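Local coordinates for protein xylan esterase 1 (Thermoanaerobacterium sp. 'JW/SL YS485', PDB 3FCY) that probably removes acetyl groups from xylan and related esters, as a calcium-binding carbohydrate esterase of family 7 with an alpha/beta hydrolase fold, at residues A[77-82]-A[126-131]; A[100-105]-A[134-139]; A[113-118]-A[140-145]; A[214-219]-A[280-285]; A[284-289]-A[311-316]. All coordinates share one frame; numbering follows the deposited sequence.

Overall arrangement
All five contacts sit on or beside one mixed sheet with the alpha/beta hydrolase topology. Interactions 1 and 2 share its antiparallel side, through strands 80-88, 94-102 and 136-140; their centres are about 7 Å apart. Interaction 3 follows at the C-terminal end of strands 108-114 and 136-140, about 20 and 21 Å from their centres, beside the predicted catalytic residues. The segments of interactions 1, 2 and 3 alternate along the chain. Interactions 4 and 5 come later, share K284 and R285, with centres about 8 Å apart. F114 of interaction 3 packs on S214 and C217 of interaction 4. Together they tie the sheet's antiparallel side to the predicted active site and the far parallel edge.

Interaction 1 (A[77-82]-A[126-131]); sequences VSFAEC and DKLNYV
L128 CD1 comes to the edge of the F79 ring, near its plane, and lies 3.8 Å from F79 CZ. The other methyl, L128 CD2, is 4.0 Å from F79 CE1. CG of F79 lies between its backbone N and its carbonyl carbon (chi1 56°), and this carries the ring back over its own segment and on to L128. One ring face is taken by V77, whose CG2 sits 4.0 Å above the plane, over the centre. The other methyl of V77, CG1, is 4.3 Å from L128 CD1, which thus touches both V77 and F79. V131 adds a single branch. Its CG1, anti to the backbone N (chi1 173°), reaches A80 CB at 4.1 Å and also comes near the edge of the F79 ring. I100 of strand 94-102 packs on A80, L128 and V131 and places the contact on the sheet. Residues of a second subunit cover it further: L342 of that subunit lies on V77 and A133 of that subunit on F79. Every meeting across this contact is carbon on carbon, so it probably rests on shape and exclusion of water rather than on directed bonds.

Interaction 2 (A[100-105]-A[134-139]); sequences IKPKTE and GFTVVA
P102 and T136 cross at about a right angle, and the proline ring lies across the start of segment 134-139. Its CD is 3.4 Å from F135 O and 3.6 Å from T136 OG1, while CG is 3.7 Å from G134 O. With an alanine in place of P102, CG and CD are gone, and a gap would probably open beside the carbonyls of G134 and F135. T136 turns its OG1 beside its own backbone N (chi1 -92°). The proline carbon only packs on OG1, whose hydrogen bond goes to E196. CG2 of T136 faces I100 O, and T136 CA adds a CA-H...O contact of 3.4 Å to the same oxygen. I100 and V137 stand opposite each other as an antiparallel hydrogen-bonded pair. I100 N gives to V137 O at 2.8 Å, nearly straight at 172°, and V137 N returns the bond to I100 O at 2.9 Å. Past the strand end a water joins T104 OG1 to G134 O. G134 has positive phi and is the C-prime residue of the Schellman motif that closes the preceding helix. The side chains of I100 and V137 share one face of the sheet, packed under V131 of helix 128-131. Strand 136-140 runs antiparallel to 94-102 and, on its other side, parallel to 108-114.

Interaction 3 (A[113-118]-A[140-145]); sequences RFHGYS and MDVRGQ
H115 and V142 make the main polar link. V142 N donates to H115 NE2 at 3.0 Å, tilted 23° out of the ring plane. H115 ND1 gives a second bond, to G116 O at 2.7 Å, which lies in the ring plane. The two bonds fix the rotation of the imidazole, whose chi1 of 67° sets it toward segment 140-145. A leucine here has no ring nitrogens, and V142 N and G116 O would probably each lose their imidazole partner. The backbone adds one bond, M140 N to R113 O at 3.2 Å. Two waters add to this: one bridges R113 O and M140 O, the other accepts from H115 N and gives to M140 O. V142 CG2 packs on the imidazole, 3.6 Å from H115 CE1. M140 makes an apolar contact with the F114 ring edge, CB to CE1 at 4.1 Å, and its SD lies 5.4 Å from the ring centroid, a Met-aromatic contact. Y117, predicted to bind substrate, turns its ring edge to Q145; its OH bonds to E252. Both segments leave the ends of parallel strands 108-114 and 136-140, with helix 209-220 against F114 and V142 and helix 176-192 against M140 and V142.

Interaction 4 (A[214-219]-A[280-285]); sequences SLACAA and KNLAKR
L282 is the first residue of segment 280-285 to touch helix 209-220, and it lies against both A216 and A219. Its CD1 rests 4.0 Å from A216 CB, while its own CB is 3.8 Å from A219 CB. CG stands beside the backbone N (chi1 -75°), which turns the branch along the alanine side of the helix. The carbonyl takes part too: L282 O is 3.4 Å from A219 CB. F50 and W54 of helix 50-62 and F181 of helix 176-192 pack on the same leucine. Helix 209-220 follows the predicted nucleophile S208, as the helix after the nucleophile elbow does in alpha/beta hydrolases. The small side chains of A216 and A219 are consistent with the close approach, 4.8 Å between A219 CA and R285 CA. K284 starts away from the helix, and its NZ bonds back to N281 O at 3.1 Å. R285 closes a 3-10 turn, its N bonded to L282 O. CB of R285 then meets A219 O at 3.4 Å, and the chain runs extended from CG to NE, away from the helix. A water links the two, giving to A219 O at 2.8 Å and accepting from R285 NH1. NH2 of the same guanidinium forms a salt bridge with D51.

Interaction 5 (A[284-289]-A[311-316]); sequences KRIKGD and NNIQSK
K316 crosses D289 obliquely, and its atoms can be followed from CB to NZ. CB sits 3.3 Å from D289 OD1. CG, anti to the backbone N (chi1 -173°), is still near that oxygen at 4.1 Å. The chain then bends at chi2 (-91°), which brings CD alongside CB of D289. NZ ends 5.4 Å from D289 OD2, too far for a salt bridge. Instead it gives to a water at 2.7 Å, and that water bonds weakly to OD2. The carboxylate has stronger partners elsewhere, since OD2 forms salt bridges with K226 and R225. Their positive charge is likely to keep D289 ionised. One residue earlier, S315 OG donates to G288 O at 2.6 Å, nearly in line with the carbonyl bond. S315 CB packs on K287 O. Two more waters link the segments: one joins I286 O to Q314 N, another gives to both K287 O and D289 OD1 and accepts weakly from K316 N. The apolar part is slight, with I286 CD1 4.4 Å from I313 CG1. Two CA-H...O contacts mark the ends, K284 CA to N312 O and D289 CA to K316 O. Both segments lead into neighbouring parallel strands, 289-295 and 317-322. The second of these is the outermost strand of the sheet in this chain, and helix 209-220 packs on I286.

Interaction 1 (A[77-82]-A[126-131])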
# COMPACT_ATOMS: atom_id res chain seq x y z
N VAL A 77 30.87 -28.00 16.51
CA VAL A 77 31.98 -27.80 15.58
C VAL A 77 33.21 -28.31 16.31
O VAL A 77 33.22 -28.40 17.54
CB VAL A 77 32.17 -26.31 15.22
CG1 VAL A 77 31.01 -25.84 14.34
CG2 VAL A 77 32.26 -25.47 16.48
N SER A 78 34.26 -28.65 15.56
CA SER A 78 35.47 -29.18 16.16
C SER A 78 36.41 -28.15 16.78
O SER A 78 37.23 -28.49 17.63
CB SER A 78 36.25 -30.00 15.12
OG SER A 78 36.66 -29.18 14.03
N PHE A 79 36.28 -26.89 16.36
CA PHE A 79 37.16 -25.84 16.85
C PHE A 79 36.63 -24.99 18.00
O PHE A 79 37.26 -24.01 18.40
CB PHE A 79 37.54 -24.92 15.69
CG PHE A 79 36.36 -24.33 14.97
CD1 PHE A 79 35.82 -23.13 15.39
CD2 PHE A 79 35.78 -25.00 13.91
CE1 PHE A 79 34.71 -22.59 14.74
CE2 PHE A 79 34.67 -24.47 13.25
CZ PHE A 79 34.14 -23.27 13.67
N ALA A 80 35.48 -25.38 18.54
CA ALA A 80 34.90 -24.64 19.66
C ALA A 80 33.83 -25.46 20.37
O ALA A 80 33.35 -26.46 19.84
CB ALA A 80 34.30 -23.32 19.17
N GLU A 81 33.47 -25.02 21.57
CA GLU A 81 32.44 -25.68 22.35
C GLU A 81 31.19 -24.81 22.32
O GLU A 81 31.24 -23.63 22.67
CB GLU A 81 32.90 -25.87 23.80
CG GLU A 81 33.98 -26.93 24.00
CD GLU A 81 33.58 -28.27 23.43
OE1 GLU A 81 32.45 -28.73 23.71
OE2 GLU A 81 34.39 -28.88 22.69
N CYS A 82 30.08 -25.39 21.89
CA CYS A 82 28.81 -24.66 21.81
C CYS A 82 27.89 -25.11 22.93
O CYS A 82 27.49 -26.27 22.99
CB CYS A 82 28.15 -24.90 20.46
SG CYS A 82 29.10 -24.24 19.07
N ASP A 126 26.64 -17.99 12.38
CA ASP A 126 27.06 -16.62 12.11
C ASP A 126 27.70 -15.91 13.30
O ASP A 126 28.12 -14.76 13.20
CB ASP A 126 25.89 -15.80 11.56
CG ASP A 126 24.70 -15.76 12.50
OD1 ASP A 126 24.78 -15.05 13.53
OD2 ASP A 126 23.70 -16.45 12.22
N LYS A 127 27.78 -16.61 14.44
CA LYS A 127 28.42 -16.04 15.63
C LYS A 127 29.89 -16.45 15.58
O LYS A 127 30.73 -15.88 16.28
CB LYS A 127 27.80 -16.61 16.91
CG LYS A 127 26.30 -16.39 17.07
CD LYS A 127 25.93 -14.91 17.07
CE LYS A 127 24.43 -14.70 17.27
NZ LYS A 127 23.61 -15.38 16.23
N LEU A 128 30.20 -17.42 14.72
CA LEU A 128 31.56 -17.94 14.59
C LEU A 128 32.56 -17.00 13.94
O LEU A 128 33.76 -17.27 13.96
CB LEU A 128 31.54 -19.27 13.84
CG LEU A 128 30.73 -20.39 14.49
CD1 LEU A 128 30.73 -21.63 13.59
CD2 LEU A 128 31.31 -20.71 15.87
N ASN A 129 32.10 -15.90 13.36
CA ASN A 129 33.04 -14.97 12.73
C ASN A 129 33.94 -14.37 13.81
O ASN A 129 35.13 -14.15 13.57
CB ASN A 129 32.29 -13.88 11.96
CG ASN A 129 31.37 -13.05 12.83
OD1 ASN A 129 30.81 -13.54 13.81
ND2 ASN A 129 31.19 -11.79 12.46
N TYR A 130 33.40 -14.14 15.00
CA TYR A 130 34.22 -13.61 16.09
C TYR A 130 34.98 -14.73 16.79
O TYR A 130 36.04 -14.50 17.38
CB TYR A 130 33.37 -12.83 17.10
CG TYR A 130 33.07 -11.42 16.64
CD1 TYR A 130 31.97 -11.15 15.82
CD2 TYR A 130 33.91 -10.36 16.98
CE1 TYR A 130 31.71 -9.87 15.36
CE2 TYR A 130 33.67 -9.07 16.52
CZ TYR A 130 32.57 -8.83 15.71
OH TYR A 130 32.30 -7.56 15.26
N VAL A 131 34.46 -15.95 16.72
CA VAL A 131 35.15 -17.08 17.34
C VAL A 131 36.43 -17.28 16.52
O VAL A 131 37.46 -17.67 17.06
CB VAL A 131 34.28 -18.37 17.30
CG1 VAL A 131 35.10 -19.56 17.80
CG2 VAL A 131 33.04 -18.19 18.18

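Interaction 2 (A[100-105]-A[134-139])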
# COMPACT_ATOMS: atom_id res chain seq x y z
N ILE A 100 29.45 -19.77 22.98
CA ILE A 100 30.45 -20.44 22.16
C ILE A 100 31.84 -20.10 22.69
O ILE A 100 32.22 -18.94 22.79
CB ILE A 100 30.35 -20.00 20.68
CG1 ILE A 100 28.90 -20.10 20.21
CG2 ILE A 100 31.25 -20.89 19.83
CD1 ILE A 100 28.66 -19.53 18.82
N LYS A 101 32.59 -21.15 23.02
CA LYS A 101 33.92 -21.00 23.57
C LYS A 101 34.95 -21.62 22.63
O LYS A 101 34.87 -22.81 22.31
CB LYS A 101 33.98 -21.69 24.94
CG LYS A 101 35.31 -21.60 25.65
CD LYS A 101 35.26 -22.44 26.92
CE LYS A 101 36.61 -22.44 27.63
NZ LYS A 101 36.59 -23.29 28.85
N PRO A 102 35.93 -20.82 22.17
CA PRO A 102 36.95 -21.35 21.27
C PRO A 102 37.86 -22.34 21.99
O PRO A 102 38.13 -22.20 23.18
CB PRO A 102 37.70 -20.10 20.82
CG PRO A 102 37.62 -19.22 22.04
CD PRO A 102 36.18 -19.40 22.49
N LYS A 103 38.31 -23.36 21.27
CA LYS A 103 39.20 -24.35 21.85
C LYS A 103 40.64 -23.85 21.78
O LYS A 103 41.46 -24.38 21.02
CB LYS A 103 39.09 -25.70 21.12
CG LYS A 103 37.86 -26.52 21.46
CD LYS A 103 37.96 -27.88 20.77
CE LYS A 103 36.80 -28.79 21.11
NZ LYS A 103 36.95 -30.11 20.42
N THR A 104 40.94 -22.82 22.56
CA THR A 104 42.27 -22.24 22.60
C THR A 104 42.68 -22.14 24.06
O THR A 104 41.83 -22.16 24.95
CB THR A 104 42.30 -20.84 21.97
OG1 THR A 104 41.44 -19.96 22.72
CG2 THR A 104 41.84 -20.89 20.53
N GLU A 105 43.98 -22.03 24.31
CA GLU A 105 44.48 -21.92 25.68
C GLU A 105 44.50 -20.46 26.12
O GLU A 105 44.56 -19.56 25.29
CB GLU A 105 45.90 -22.50 25.77
CG GLU A 105 46.05 -23.89 25.14
CD GLU A 105 45.27 -24.96 25.88
OE1 GLU A 105 45.12 -26.08 25.34
OE2 GLU A 105 44.80 -24.69 27.01
N GLY A 134 39.17 -15.67 17.91
CA GLY A 134 39.56 -16.11 19.24
C GLY A 134 38.69 -15.62 20.38
O GLY A 134 39.04 -15.79 21.55
N PHE A 135 37.55 -15.01 20.05
CA PHE A 135 36.63 -14.50 21.05
C PHE A 135 35.69 -15.58 21.57
O PHE A 135 35.41 -16.56 20.88
CB PHE A 135 35.70 -13.43 20.48
CG PHE A 135 36.26 -12.04 20.45
CD1 PHE A 135 35.47 -10.97 20.87
CD2 PHE A 135 37.53 -11.78 19.94
CE1 PHE A 135 35.94 -9.65 20.77
CE2 PHE A 135 38.00 -10.47 19.83
CZ PHE A 135 37.20 -9.40 20.24
N THR A 136 35.22 -15.39 22.80
CA THR A 136 34.20 -16.26 23.36
C THR A 136 33.00 -15.42 22.93
O THR A 136 33.05 -14.18 23.03
CB THR A 136 34.25 -16.32 24.91
OG1 THR A 136 35.08 -17.42 25.31
CG2 THR A 136 32.85 -16.53 25.49
N VAL A 137 31.94 -16.04 22.42
CA VAL A 137 30.77 -15.28 21.99
C VAL A 137 29.51 -15.74 22.71
O VAL A 137 29.22 -16.94 22.78
CB VAL A 137 30.55 -15.41 20.46
CG1 VAL A 137 29.30 -14.62 20.04
CG2 VAL A 137 31.77 -14.89 19.71
N VAL A 138 28.77 -14.77 23.23
CA VAL A 138 27.53 -15.04 23.95
C VAL A 138 26.40 -14.22 23.33
O VAL A 138 26.59 -13.05 23.01
CB VAL A 138 27.66 -14.66 25.45
CG1 VAL A 138 26.37 -14.98 26.19
CG2 VAL A 138 28.83 -15.41 26.07
N ALA A 139 25.24 -14.84 23.14
CA ALA A 139 24.08 -14.16 22.56
C ALA A 139 22.87 -14.47 23.43
O ALA A 139 22.37 -15.60 23.44
CB ALA A 139 23.84 -14.65 21.13
O HOH W 1 41.29 -17.29 21.59

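Interaction 3 (A[113-118]-A[140-145])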
# COMPACT_ATOMS: atom_id res chain seq x y z
N ARG A 113 26.25 -10.48 22.31
CA ARG A 113 25.30 -9.93 21.35
C ARG A 113 23.88 -9.91 21.91
O ARG A 113 23.47 -10.81 22.64
CB ARG A 113 25.31 -10.74 20.05
CG ARG A 113 26.40 -10.37 19.06
CD ARG A 113 26.26 -11.24 17.81
NE ARG A 113 27.04 -10.75 16.67
CZ ARG A 113 26.77 -9.63 16.00
NH1 ARG A 113 25.74 -8.87 16.35
NH2 ARG A 113 27.53 -9.27 14.97
N PHE A 114 23.15 -8.86 21.55
CA PHE A 114 21.76 -8.69 21.96
C PHE A 114 20.95 -8.56 20.68
O PHE A 114 21.40 -7.95 19.71
CB PHE A 114 21.63 -7.45 22.86
CG PHE A 114 22.40 -7.57 24.15
CD1 PHE A 114 22.10 -8.60 25.05
CD2 PHE A 114 23.44 -6.69 24.45
CE1 PHE A 114 22.82 -8.74 26.24
CE2 PHE A 114 24.17 -6.82 25.64
CZ PHE A 114 23.86 -7.85 26.54
N HIS A 115 19.75 -9.14 20.67
CA HIS A 115 18.93 -9.15 19.46
C HIS A 115 17.82 -8.13 19.32
O HIS A 115 17.47 -7.42 20.27
CB HIS A 115 18.34 -10.55 19.27
CG HIS A 115 17.34 -10.92 20.32
ND1 HIS A 115 16.09 -10.35 20.39
CD2 HIS A 115 17.42 -11.79 21.36
CE1 HIS A 115 15.43 -10.85 21.42
NE2 HIS A 115 16.22 -11.72 22.03
N GLY A 116 17.26 -8.08 18.12
CA GLY A 116 16.18 -7.17 17.80
C GLY A 116 14.86 -7.51 18.47
O GLY A 116 14.66 -8.62 18.97
N TYR A 117 13.96 -6.54 18.47
CA TYR A 117 12.64 -6.66 19.07
C TYR A 117 11.82 -7.82 18.48
O TYR A 117 11.56 -7.85 17.28
CB TYR A 117 11.90 -5.33 18.88
CG TYR A 117 10.77 -5.05 19.85
CD1 TYR A 117 10.73 -5.67 21.10
CD2 TYR A 117 9.79 -4.11 19.54
CE1 TYR A 117 9.72 -5.35 22.02
CE2 TYR A 117 8.79 -3.78 20.45
CZ TYR A 117 8.76 -4.40 21.69
OH TYR A 117 7.77 -4.08 22.59
N SER A 118 11.42 -8.76 19.34
CA SER A 118 10.63 -9.93 18.97
C SER A 118 11.44 -11.08 18.38
O SER A 118 10.91 -12.15 18.09
CB SER A 118 9.50 -9.55 18.00
OG SER A 118 9.94 -9.54 16.65
N MET A 140 22.41 -13.46 24.16
CA MET A 140 21.28 -13.60 25.09
C MET A 140 19.90 -13.47 24.45
O MET A 140 19.71 -12.70 23.50
CB MET A 140 21.41 -12.54 26.20
CG MET A 140 20.39 -12.67 27.33
SD MET A 140 20.34 -11.19 28.38
CE MET A 140 19.06 -10.23 27.54
N ASP A 141 18.95 -14.23 24.97
CA ASP A 141 17.57 -14.16 24.50
C ASP A 141 16.84 -13.26 25.48
O ASP A 141 17.01 -13.39 26.70
CB ASP A 141 16.89 -15.53 24.49
CG ASP A 141 17.34 -16.40 23.33
OD1 ASP A 141 17.75 -15.84 22.29
OD2 ASP A 141 17.25 -17.64 23.46
N VAL A 142 16.04 -12.33 24.96
CA VAL A 142 15.28 -11.42 25.82
C VAL A 142 14.08 -12.18 26.38
O VAL A 142 13.49 -13.01 25.69
CB VAL A 142 14.79 -10.18 25.03
CG1 VAL A 142 13.84 -9.36 25.89
CG2 VAL A 142 15.99 -9.33 24.61
N ARG A 143 13.74 -11.89 27.64
CA ARG A 143 12.60 -12.54 28.29
C ARG A 143 11.33 -12.45 27.45
O ARG A 143 11.01 -11.40 26.91
CB ARG A 143 12.31 -11.87 29.63
CG ARG A 143 13.43 -11.93 30.64
CD ARG A 143 13.01 -11.27 31.95
NE ARG A 143 14.08 -11.34 32.94
CZ ARG A 143 13.90 -11.29 34.25
NH1 ARG A 143 12.67 -11.17 34.75
NH2 ARG A 143 14.94 -11.38 35.07
N GLY A 144 10.63 -13.57 27.34
CA GLY A 144 9.37 -13.62 26.62
C GLY A 144 9.30 -13.20 25.16
O GLY A 144 8.20 -12.92 24.67
N GLN A 145 10.43 -13.14 24.46
CA GLN A 145 10.36 -12.77 23.05
C GLN A 145 10.48 -14.00 22.15
O GLN A 145 9.80 -15.00 22.40
CB GLN A 145 11.41 -11.68 22.73
CG GLN A 145 11.14 -10.40 23.53
CD GLN A 145 11.83 -9.16 22.99
OE1 GLN A 145 12.56 -9.21 21.99
NE2 GLN A 145 11.59 -8.02 23.65
O HOH W 2 21.23 -12.25 21.06
O HOH W 3 19.32 -9.85 23.57
O HOH W 4 14.14 -13.86 22.93

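Interaction 4 (A[214-219]-A[280-285])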
# COMPACT_ATOMS: atom_id res chain seq x y z
N SER A 214 22.57 -2.94 24.32
CA SER A 214 24.03 -2.84 24.39
C SER A 214 24.41 -1.62 25.23
O SER A 214 25.32 -1.68 26.05
CB SER A 214 24.65 -2.71 22.99
OG SER A 214 24.59 -3.94 22.30
N LEU A 215 23.71 -0.52 25.00
CA LEU A 215 23.96 0.71 25.75
C LEU A 215 23.59 0.50 27.21
O LEU A 215 24.35 0.88 28.11
CB LEU A 215 23.14 1.87 25.16
CG LEU A 215 23.46 2.29 23.73
CD1 LEU A 215 22.40 3.28 23.25
CD2 LEU A 215 24.85 2.91 23.65
N ALA A 216 22.43 -0.09 27.45
CA ALA A 216 21.97 -0.35 28.82
C ALA A 216 22.96 -1.24 29.56
O ALA A 216 23.31 -0.97 30.71
CB ALA A 216 20.59 -1.00 28.80
N CYS A 217 23.40 -2.30 28.90
CA CYS A 217 24.34 -3.24 29.49
C CYS A 217 25.67 -2.57 29.88
O CYS A 217 26.16 -2.76 31.00
CB CYS A 217 24.62 -4.37 28.51
SG CYS A 217 25.85 -5.54 29.09
N ALA A 218 26.23 -1.81 28.96
CA ALA A 218 27.50 -1.12 29.20
C ALA A 218 27.33 -0.02 30.24
O ALA A 218 28.30 0.43 30.85
CB ALA A 218 28.05 -0.54 27.90
N ALA A 219 26.09 0.42 30.44
CA ALA A 219 25.81 1.47 31.40
C ALA A 219 25.68 0.90 32.81
O ALA A 219 26.17 1.48 33.78
CB ALA A 219 24.52 2.20 31.02
N LYS A 280 18.87 6.73 26.65
CA LYS A 280 19.57 8.00 26.55
C LYS A 280 19.85 8.52 27.95
O LYS A 280 20.75 9.35 28.14
CB LYS A 280 18.74 9.03 25.76
CG LYS A 280 17.89 9.94 26.63
CD LYS A 280 17.13 10.96 25.80
CE LYS A 280 16.44 11.97 26.69
NZ LYS A 280 15.61 11.31 27.74
N ASN A 281 19.09 8.04 28.94
CA ASN A 281 19.29 8.47 30.32
C ASN A 281 20.39 7.66 31.01
O ASN A 281 21.07 8.15 31.91
CB ASN A 281 17.99 8.36 31.13
CG ASN A 281 16.94 9.38 30.71
OD1 ASN A 281 17.26 10.46 30.22
ND2 ASN A 281 15.67 9.04 30.91
N LEU A 282 20.55 6.41 30.60
CA LEU A 282 21.57 5.53 31.16
C LEU A 282 22.92 5.79 30.50
O LEU A 282 23.97 5.54 31.09
CB LEU A 282 21.19 4.06 30.94
CG LEU A 282 20.08 3.45 31.81
CD1 LEU A 282 19.73 2.06 31.29
CD2 LEU A 282 20.56 3.38 33.25
N ALA A 283 22.87 6.31 29.28
CA ALA A 283 24.06 6.58 28.48
C ALA A 283 25.23 7.25 29.20
O ALA A 283 26.39 6.94 28.91
CB ALA A 283 23.68 7.39 27.25
N LYS A 284 24.94 8.15 30.13
CA LYS A 284 26.00 8.86 30.84
C LYS A 284 26.88 7.96 31.71
O LYS A 284 27.98 8.36 32.10
CB LYS A 284 25.41 9.98 31.70
CG LYS A 284 24.65 9.49 32.92
CD LYS A 284 24.07 10.66 33.70
CE LYS A 284 23.31 10.17 34.93
NZ LYS A 284 22.21 9.23 34.56
N ARG A 285 26.42 6.75 32.00
CA ARG A 285 27.17 5.82 32.85
C ARG A 285 28.19 4.97 32.12
O ARG A 285 29.10 4.42 32.75
CB ARG A 285 26.21 4.88 33.58
CG ARG A 285 25.21 5.57 34.47
CD ARG A 285 24.44 4.54 35.27
NE ARG A 285 23.63 5.18 36.29
CZ ARG A 285 23.26 4.58 37.42
NH1 ARG A 285 23.64 3.34 37.67
NH2 ARG A 285 22.53 5.25 38.30
O HOH W 5 26.26 1.67 36.59

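Interaction 5 (A[284-289]-A[311-316])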
# COMPACT_ATOMS: atom_id res chain seq x y z
N LYS A 284 24.94 8.15 30.13
CA LYS A 284 26.00 8.86 30.84
C LYS A 284 26.88 7.96 31.71
O LYS A 284 27.98 8.36 32.10
CB LYS A 284 25.41 9.98 31.70
CG LYS A 284 24.65 9.49 32.92
CD LYS A 284 24.07 10.66 33.70
CE LYS A 284 23.31 10.17 34.93
NZ LYS A 284 22.21 9.23 34.56
N ARG A 285 26.42 6.75 32.00
CA ARG A 285 27.17 5.82 32.85
C ARG A 285 28.19 4.97 32.12
O ARG A 285 29.10 4.42 32.75
CB ARG A 285 26.21 4.88 33.58
CG ARG A 285 25.21 5.57 34.47
CD ARG A 285 24.44 4.54 35.27
NE ARG A 285 23.63 5.18 36.29
CZ ARG A 285 23.26 4.58 37.42
NH1 ARG A 285 23.64 3.34 37.67
NH2 ARG A 285 22.53 5.25 38.30
N ILE A 286 28.04 4.86 30.81
CA ILE A 286 28.95 4.05 30.00
C ILE A 286 30.40 4.52 30.13
O ILE A 286 30.68 5.71 30.09
CB ILE A 286 28.50 4.08 28.53
CG1 ILE A 286 27.08 3.52 28.42
CG2 ILE A 286 29.48 3.27 27.67
CD1 ILE A 286 26.50 3.53 27.02
N LYS A 287 31.31 3.56 30.29
CA LYS A 287 32.73 3.86 30.42
C LYS A 287 33.51 3.33 29.22
O LYS A 287 34.54 3.89 28.85
CB LYS A 287 33.29 3.22 31.70
CG LYS A 287 32.45 3.46 32.94
CD LYS A 287 32.38 4.93 33.33
CE LYS A 287 33.71 5.42 33.87
NZ LYS A 287 33.64 6.85 34.31
N GLY A 288 33.02 2.25 28.62
CA GLY A 288 33.70 1.67 27.48
C GLY A 288 33.64 2.56 26.25
O GLY A 288 32.90 3.54 26.24
N ASP A 289 34.42 2.21 25.23
CA ASP A 289 34.41 2.98 23.99
C ASP A 289 33.16 2.60 23.21
O ASP A 289 32.75 1.43 23.21
CB ASP A 289 35.65 2.66 23.15
CG ASP A 289 36.95 2.91 23.90
OD1 ASP A 289 37.00 3.85 24.72
OD2 ASP A 289 37.93 2.16 23.66
N ASN A 311 24.67 11.53 22.05
CA ASN A 311 25.11 12.78 22.67
C ASN A 311 25.10 12.80 24.19
O ASN A 311 25.53 13.78 24.80
CB ASN A 311 24.30 13.96 22.12
CG ASN A 311 24.66 14.27 20.68
OD1 ASN A 311 25.83 14.18 20.29
ND2 ASN A 311 23.67 14.66 19.88
N ASN A 312 24.61 11.73 24.81
CA ASN A 312 24.60 11.65 26.27
C ASN A 312 25.75 10.79 26.77
O ASN A 312 25.95 10.64 27.98
CB ASN A 312 23.26 11.10 26.76
CG ASN A 312 22.21 12.19 26.88
OD1 ASN A 312 22.34 13.10 27.70
ND2 ASN A 312 21.16 12.10 26.07
N ILE A 313 26.49 10.22 25.83
CA ILE A 313 27.64 9.37 26.14
C ILE A 313 28.86 10.27 26.39
O ILE A 313 29.13 11.19 25.62
CB ILE A 313 27.94 8.40 24.97
CG1 ILE A 313 26.79 7.39 24.84
CG2 ILE A 313 29.26 7.69 25.20
CD1 ILE A 313 26.94 6.44 23.67
N GLN A 314 29.58 9.99 27.48
CA GLN A 314 30.75 10.77 27.85
C GLN A 314 32.08 10.08 27.59
O GLN A 314 33.12 10.72 27.62
CB GLN A 314 30.67 11.15 29.34
CG GLN A 314 29.42 11.93 29.72
CD GLN A 314 29.42 12.33 31.19
OE1 GLN A 314 29.57 11.50 32.08
NE2 GLN A 314 29.24 13.63 31.44
N SER A 315 32.04 8.77 27.33
CA SER A 315 33.27 8.04 27.06
C SER A 315 33.69 8.24 25.60
O SER A 315 33.04 8.98 24.87
CB SER A 315 33.08 6.55 27.35
OG SER A 315 32.03 6.00 26.58
N LYS A 316 34.78 7.60 25.20
CA LYS A 316 35.26 7.73 23.83
C LYS A 316 34.17 7.18 22.91
O LYS A 316 33.68 6.07 23.12
CB LYS A 316 36.57 6.94 23.66
CG LYS A 316 37.28 7.13 22.33
CD LYS A 316 36.84 6.11 21.30
CE LYS A 316 37.70 6.18 20.05
NZ LYS A 316 37.43 5.04 19.12
O HOH W 6 29.20 7.81 29.03
O HOH W 7 35.89 4.87 26.78
O HOH W 8 38.52 2.98 20.57